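Local coordinates for protein putative sporulation-specific glycosylase YdhD (Bacillus subtilis subsp. subtilis str. 168, PDB 3CZ8) that probably hydrolyses glycosidic bonds of a chitin-like or cell-wall polysaccharide during sporulation, through a glycosyl hydrolase family 18 catalytic domain, at residues P192-P197 against E279-G284; G220-G225 against R286-K291. The protein carries 1 engineered substitution. All blocks are in the same frame, centred on the assembly; numbering follows the deposited sequence.

Interaction 1. Residues P192-P197 against E279-G284; sequences PGPVAP and EVWFEG. Engineered in segment 279-284: G284 (natural residue Asp).
W281 lies flat against the backbone of G193 and P194, and its side chain can be followed outward across the contact. W281 CB and CG both meet G193 O, CG at 3.3 Å. The pyrrole part of the indole carries G193 CA over its face, 3.6 Å from the ring centroid, a CH-pi contact. Farther along, CD2 faces P194 N, and W281 CE3 lies 3.8 Å from P194 CB. The benzene part then receives P194 CD almost along its normal, 3.8 Å from the centroid, as a second CH-pi contact. The G193-P194 peptide bond thus lies over one face of the indole, with G193 C 3.4 Å and P194 N 3.5 Å above its plane, while F267 of strand 265-271 stacks on W281. In this GH18 fold the loop after barrel strand 177-181 runs alongside strand 277-281 of the inserted antiparallel sheet in nearly the same direction, with W281 between them. At the indole edge, W281 NE1 donates a nearly straight bond (171°) to E279 OE1 at 2.8 Å; the acceptor lies in the indole plane, while NE1 meets OE1 on its anti side, tilted 21° from the carboxylate plane. E279 CG stands anti to the backbone N (chi1 -173°), and the extended chain carries E279 OE1 within 3.4 Å of P192 CB, the two side chains crossing at about a right angle; OE2 pairs with R269. Beyond the tryptophan two waters bridge the segments. One accepts from V195 N and donates to F282 O; the other accepts from A196 N and donates to E283 OE2, an oxygen also salt-bridged to K291.

Interaction 2. Residues G220-G225 against R286-K291; sequences GVPLYG and RSMSRK
V221 and M288 make the closest apolar contact: M288 CE lies 3.6 Å from V221 CB and also touches both valine methyls, while M288 SD reaches V221 CG2 at 4.1 Å. Bends at chi2 (104°) and chi3 (-71°) bring this terminal methyl from the helix to the loop; M288 CE also meets P222 CD at 4.2 Å. M288 packs on M251 of the second subunit as well, and Y224 on L310 of that subunit. The second set of contacts uses the aliphatic part of K291, one helical turn further on. K291 CD rests 4.0 Å from V221 CG1 and K291 CE 4.2 Å from P222 CD, and a bend at chi4 (62°) then turns the amino group off the chain's line. The polar partners of K291 NZ and V221 O lie outside the two segments: NZ makes a probable hydrogen bond to A196 O, and V221 O accepts from W306 NE1. The loop leaves barrel strand 217-220, and helix 285-297 leads to the last barrel strand, 302-310, whose I303 and A305 touch V221. The contact therefore rests on van der Waals packing; K291 lends its methylenes, and its ammonium group, probably charged, is met by E283 and the A196 carbonyl, which would offset the cost of burying it.

Overall arrangement
From the N terminus, 192-197 comes first, in the loop after barrel strand 177-181, and leads into helix 198-208. The chain then runs through strand 217-220 to 220-225, enters the inserted antiparallel sheet and reaches 279-284, where interaction 1 closes a loop with 81 residues between its segments. Helix 285-297 follows at once, and 286-291 closes interaction 2 over 60 residues. The loops therefore cross rather than nest. The two contacts, with centres about 10 Å apart, meet at K291 and E283, the latter packing on P222 and M288. Interaction 1 sets the loop after strand 177-181 on strand 277-281; interaction 2 joins the chain entering the inserted sheet to the helix leaving it.

Interaction 1. Residues P192-P197 against E279-G284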
# COMPACT_ATOMS: atom_id res chain seq x y z
N PRO A 192 -11.80 -18.96 7.65
CA PRO A 192 -11.11 -18.94 6.36
C PRO A 192 -11.95 -19.29 5.14
O PRO A 192 -12.78 -20.19 5.19
CB PRO A 192 -9.98 -19.97 6.53
CG PRO A 192 -10.33 -20.73 7.78
CD PRO A 192 -11.03 -19.75 8.64
N GLY A 193 -11.72 -18.55 4.05
CA GLY A 193 -12.40 -18.75 2.78
C GLY A 193 -12.12 -17.61 1.82
O GLY A 193 -11.48 -16.62 2.21
N PRO A 194 -12.59 -17.72 0.56
CA PRO A 194 -12.32 -16.73 -0.49
C PRO A 194 -12.86 -15.35 -0.16
O PRO A 194 -14.01 -15.22 0.27
CB PRO A 194 -13.04 -17.31 -1.71
CG PRO A 194 -14.06 -18.25 -1.15
CD PRO A 194 -13.44 -18.82 0.07
N VAL A 195 -12.02 -14.34 -0.35
CA VAL A 195 -12.37 -12.95 -0.03
C VAL A 195 -13.48 -12.42 -0.95
O VAL A 195 -14.39 -11.71 -0.52
CB VAL A 195 -11.12 -12.06 -0.12
CG1 VAL A 195 -11.49 -10.62 0.01
CG2 VAL A 195 -10.11 -12.45 0.96
N ALA A 196 -13.38 -12.78 -2.23
CA ALA A 196 -14.34 -12.34 -3.23
C ALA A 196 -14.64 -13.48 -4.21
O ALA A 196 -14.21 -13.44 -5.37
CB ALA A 196 -13.81 -11.12 -3.97
N PRO A 197 -15.39 -14.50 -3.73
CA PRO A 197 -15.68 -15.63 -4.60
C PRO A 197 -16.55 -15.19 -5.78
O PRO A 197 -17.46 -14.38 -5.61
CB PRO A 197 -16.45 -16.60 -3.69
CG PRO A 197 -16.98 -15.77 -2.58
CD PRO A 197 -16.02 -14.64 -2.40
N GLU A 279 -3.93 -20.94 6.71
CA GLU A 279 -4.65 -20.95 5.44
C GLU A 279 -4.77 -19.51 4.93
O GLU A 279 -5.20 -18.61 5.67
CB GLU A 279 -6.04 -21.58 5.60
CG GLU A 279 -6.80 -21.76 4.29
CD GLU A 279 -8.05 -22.61 4.44
OE1 GLU A 279 -9.14 -22.15 4.03
OE2 GLU A 279 -7.96 -23.74 4.97
N VAL A 280 -4.38 -19.31 3.68
CA VAL A 280 -4.33 -17.98 3.09
C VAL A 280 -5.21 -17.94 1.84
O VAL A 280 -5.07 -18.78 0.96
CB VAL A 280 -2.88 -17.55 2.73
CG1 VAL A 280 -2.82 -16.11 2.19
CG2 VAL A 280 -1.96 -17.70 3.94
N TRP A 281 -6.12 -16.96 1.79
CA TRP A 281 -6.91 -16.65 0.60
C TRP A 281 -6.64 -15.22 0.16
O TRP A 281 -6.60 -14.30 0.98
CB TRP A 281 -8.41 -16.82 0.89
CG TRP A 281 -8.83 -18.24 1.08
CD1 TRP A 281 -8.76 -18.97 2.24
CD2 TRP A 281 -9.39 -19.11 0.09
NE1 TRP A 281 -9.24 -20.24 2.02
CE2 TRP A 281 -9.63 -20.35 0.71
CE3 TRP A 281 -9.70 -18.96 -1.28
CZ2 TRP A 281 -10.18 -21.45 0.03
CZ3 TRP A 281 -10.24 -20.05 -1.96
CH2 TRP A 281 -10.48 -21.28 -1.30
N PHE A 282 -6.48 -15.02 -1.15
CA PHE A 282 -6.08 -13.73 -1.69
C PHE A 282 -6.55 -13.60 -3.14
O PHE A 282 -7.46 -14.32 -3.55
CB PHE A 282 -4.55 -13.52 -1.57
CG PHE A 282 -3.72 -14.49 -2.38
CD1 PHE A 282 -3.54 -15.80 -1.97
CD2 PHE A 282 -3.07 -14.07 -3.54
CE1 PHE A 282 -2.78 -16.69 -2.72
CE2 PHE A 282 -2.30 -14.94 -4.29
CZ PHE A 282 -2.16 -16.25 -3.88
N GLU A 283 -5.97 -12.66 -3.88
CA GLU A 283 -6.29 -12.45 -5.29
C GLU A 283 -5.01 -12.44 -6.13
O GLU A 283 -4.03 -11.80 -5.76
CB GLU A 283 -7.01 -11.12 -5.48
CG GLU A 283 -8.40 -11.05 -4.86
CD GLU A 283 -9.47 -11.73 -5.70
OE1 GLU A 283 -9.37 -11.70 -6.94
OE2 GLU A 283 -10.42 -12.28 -5.11
N GLY A 284 -5.03 -13.16 -7.24
CA GLY A 284 -3.92 -13.16 -8.20
C GLY A 284 -4.33 -12.61 -9.56
O GLY A 284 -5.39 -11.99 -9.69
O HOH W 1 -9.74 -15.14 -2.09
O HOH W 2 -11.51 -14.18 -3.84

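Interaction 2. Residues G220-G225 against R286-K291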
# COMPACT_ATOMS: atom_id res chain seq x y z
N GLY A 220 -15.83 -3.02 -7.18
CA GLY A 220 -14.59 -2.86 -6.43
C GLY A 220 -13.94 -4.19 -6.10
O GLY A 220 -14.62 -5.14 -5.71
N VAL A 221 -12.62 -4.27 -6.28
CA VAL A 221 -11.86 -5.49 -5.98
C VAL A 221 -11.22 -5.41 -4.57
O VAL A 221 -11.06 -4.31 -4.02
CB VAL A 221 -10.80 -5.81 -7.08
CG1 VAL A 221 -11.47 -5.96 -8.46
CG2 VAL A 221 -9.68 -4.78 -7.09
N PRO A 222 -10.88 -6.58 -3.96
CA PRO A 222 -10.30 -6.59 -2.60
C PRO A 222 -9.03 -5.77 -2.43
O PRO A 222 -8.18 -5.73 -3.31
CB PRO A 222 -9.98 -8.07 -2.36
CG PRO A 222 -10.87 -8.80 -3.27
CD PRO A 222 -11.04 -7.96 -4.48
N LEU A 223 -8.94 -5.10 -1.29
CA LEU A 223 -7.71 -4.44 -0.87
C LEU A 223 -6.80 -5.45 -0.17
O LEU A 223 -5.59 -5.45 -0.38
CB LEU A 223 -8.05 -3.26 0.04
CG LEU A 223 -7.00 -2.40 0.76
CD1 LEU A 223 -5.94 -1.82 -0.18
CD2 LEU A 223 -7.69 -1.29 1.54
N TYR A 224 -7.40 -6.33 0.65
CA TYR A 224 -6.68 -7.28 1.52
C TYR A 224 -6.96 -8.75 1.20
O TYR A 224 -8.10 -9.10 0.90
CB TYR A 224 -7.12 -7.08 2.98
CG TYR A 224 -6.76 -5.76 3.64
CD1 TYR A 224 -5.44 -5.38 3.83
CD2 TYR A 224 -7.77 -4.92 4.13
CE1 TYR A 224 -5.11 -4.18 4.45
CE2 TYR A 224 -7.46 -3.72 4.76
CZ TYR A 224 -6.13 -3.36 4.91
OH TYR A 224 -5.80 -2.17 5.53
N GLY A 225 -5.95 -9.59 1.33
CA GLY A 225 -6.11 -11.04 1.43
C GLY A 225 -5.97 -11.34 2.91
O GLY A 225 -5.69 -10.43 3.70
N ARG A 286 -5.06 -14.28 -12.36
CA ARG A 286 -6.15 -15.06 -12.95
C ARG A 286 -7.52 -14.69 -12.38
O ARG A 286 -8.49 -14.59 -13.12
CB ARG A 286 -5.88 -16.56 -12.76
CG ARG A 286 -6.72 -17.47 -13.64
CD ARG A 286 -6.40 -18.93 -13.36
NE ARG A 286 -7.31 -19.85 -14.04
CZ ARG A 286 -7.32 -21.17 -13.87
NH1 ARG A 286 -6.47 -21.75 -13.04
NH2 ARG A 286 -8.19 -21.91 -14.54
N SER A 287 -7.58 -14.51 -11.05
CA SER A 287 -8.82 -14.16 -10.36
C SER A 287 -9.28 -12.75 -10.69
O SER A 287 -10.48 -12.50 -10.83
CB SER A 287 -8.63 -14.29 -8.86
OG SER A 287 -8.70 -15.64 -8.50
N MET A 288 -8.31 -11.84 -10.82
CA MET A 288 -8.57 -10.46 -11.17
C MET A 288 -9.01 -10.33 -12.62
O MET A 288 -9.80 -9.44 -12.95
CB MET A 288 -7.33 -9.60 -10.90
CG MET A 288 -7.63 -8.16 -10.48
SD MET A 288 -7.40 -7.79 -8.72
CE MET A 288 -8.76 -8.66 -7.98
N SER A 289 -8.50 -11.22 -13.48
CA SER A 289 -8.94 -11.33 -14.87
C SER A 289 -10.42 -11.72 -14.95
O SER A 289 -11.18 -11.10 -15.70
CB SER A 289 -8.11 -12.35 -15.64
OG SER A 289 -6.79 -11.86 -15.85
N ARG A 290 -10.80 -12.73 -14.17
CA ARG A 290 -12.18 -13.22 -14.09
C ARG A 290 -13.17 -12.16 -13.62
O ARG A 290 -14.34 -12.19 -14.00
CB ARG A 290 -12.27 -14.46 -13.20
CG ARG A 290 -11.90 -15.78 -13.89
CD ARG A 290 -12.90 -16.17 -14.98
NE ARG A 290 -14.21 -16.54 -14.44
CZ ARG A 290 -14.74 -17.77 -14.50
NH1 ARG A 290 -15.94 -17.99 -13.98
NH2 ARG A 290 -14.09 -18.76 -15.08
N LYS A 291 -12.70 -11.22 -12.80
CA LYS A 291 -13.53 -10.12 -12.33
C LYS A 291 -13.77 -9.07 -13.42
O LYS A 291 -14.89 -8.56 -13.54
CB LYS A 291 -12.92 -9.48 -11.08
CG LYS A 291 -13.15 -10.29 -9.82
CD LYS A 291 -12.13 -9.93 -8.77
CE LYS A 291 -12.46 -10.53 -7.42
NZ LYS A 291 -12.47 -12.03 -7.40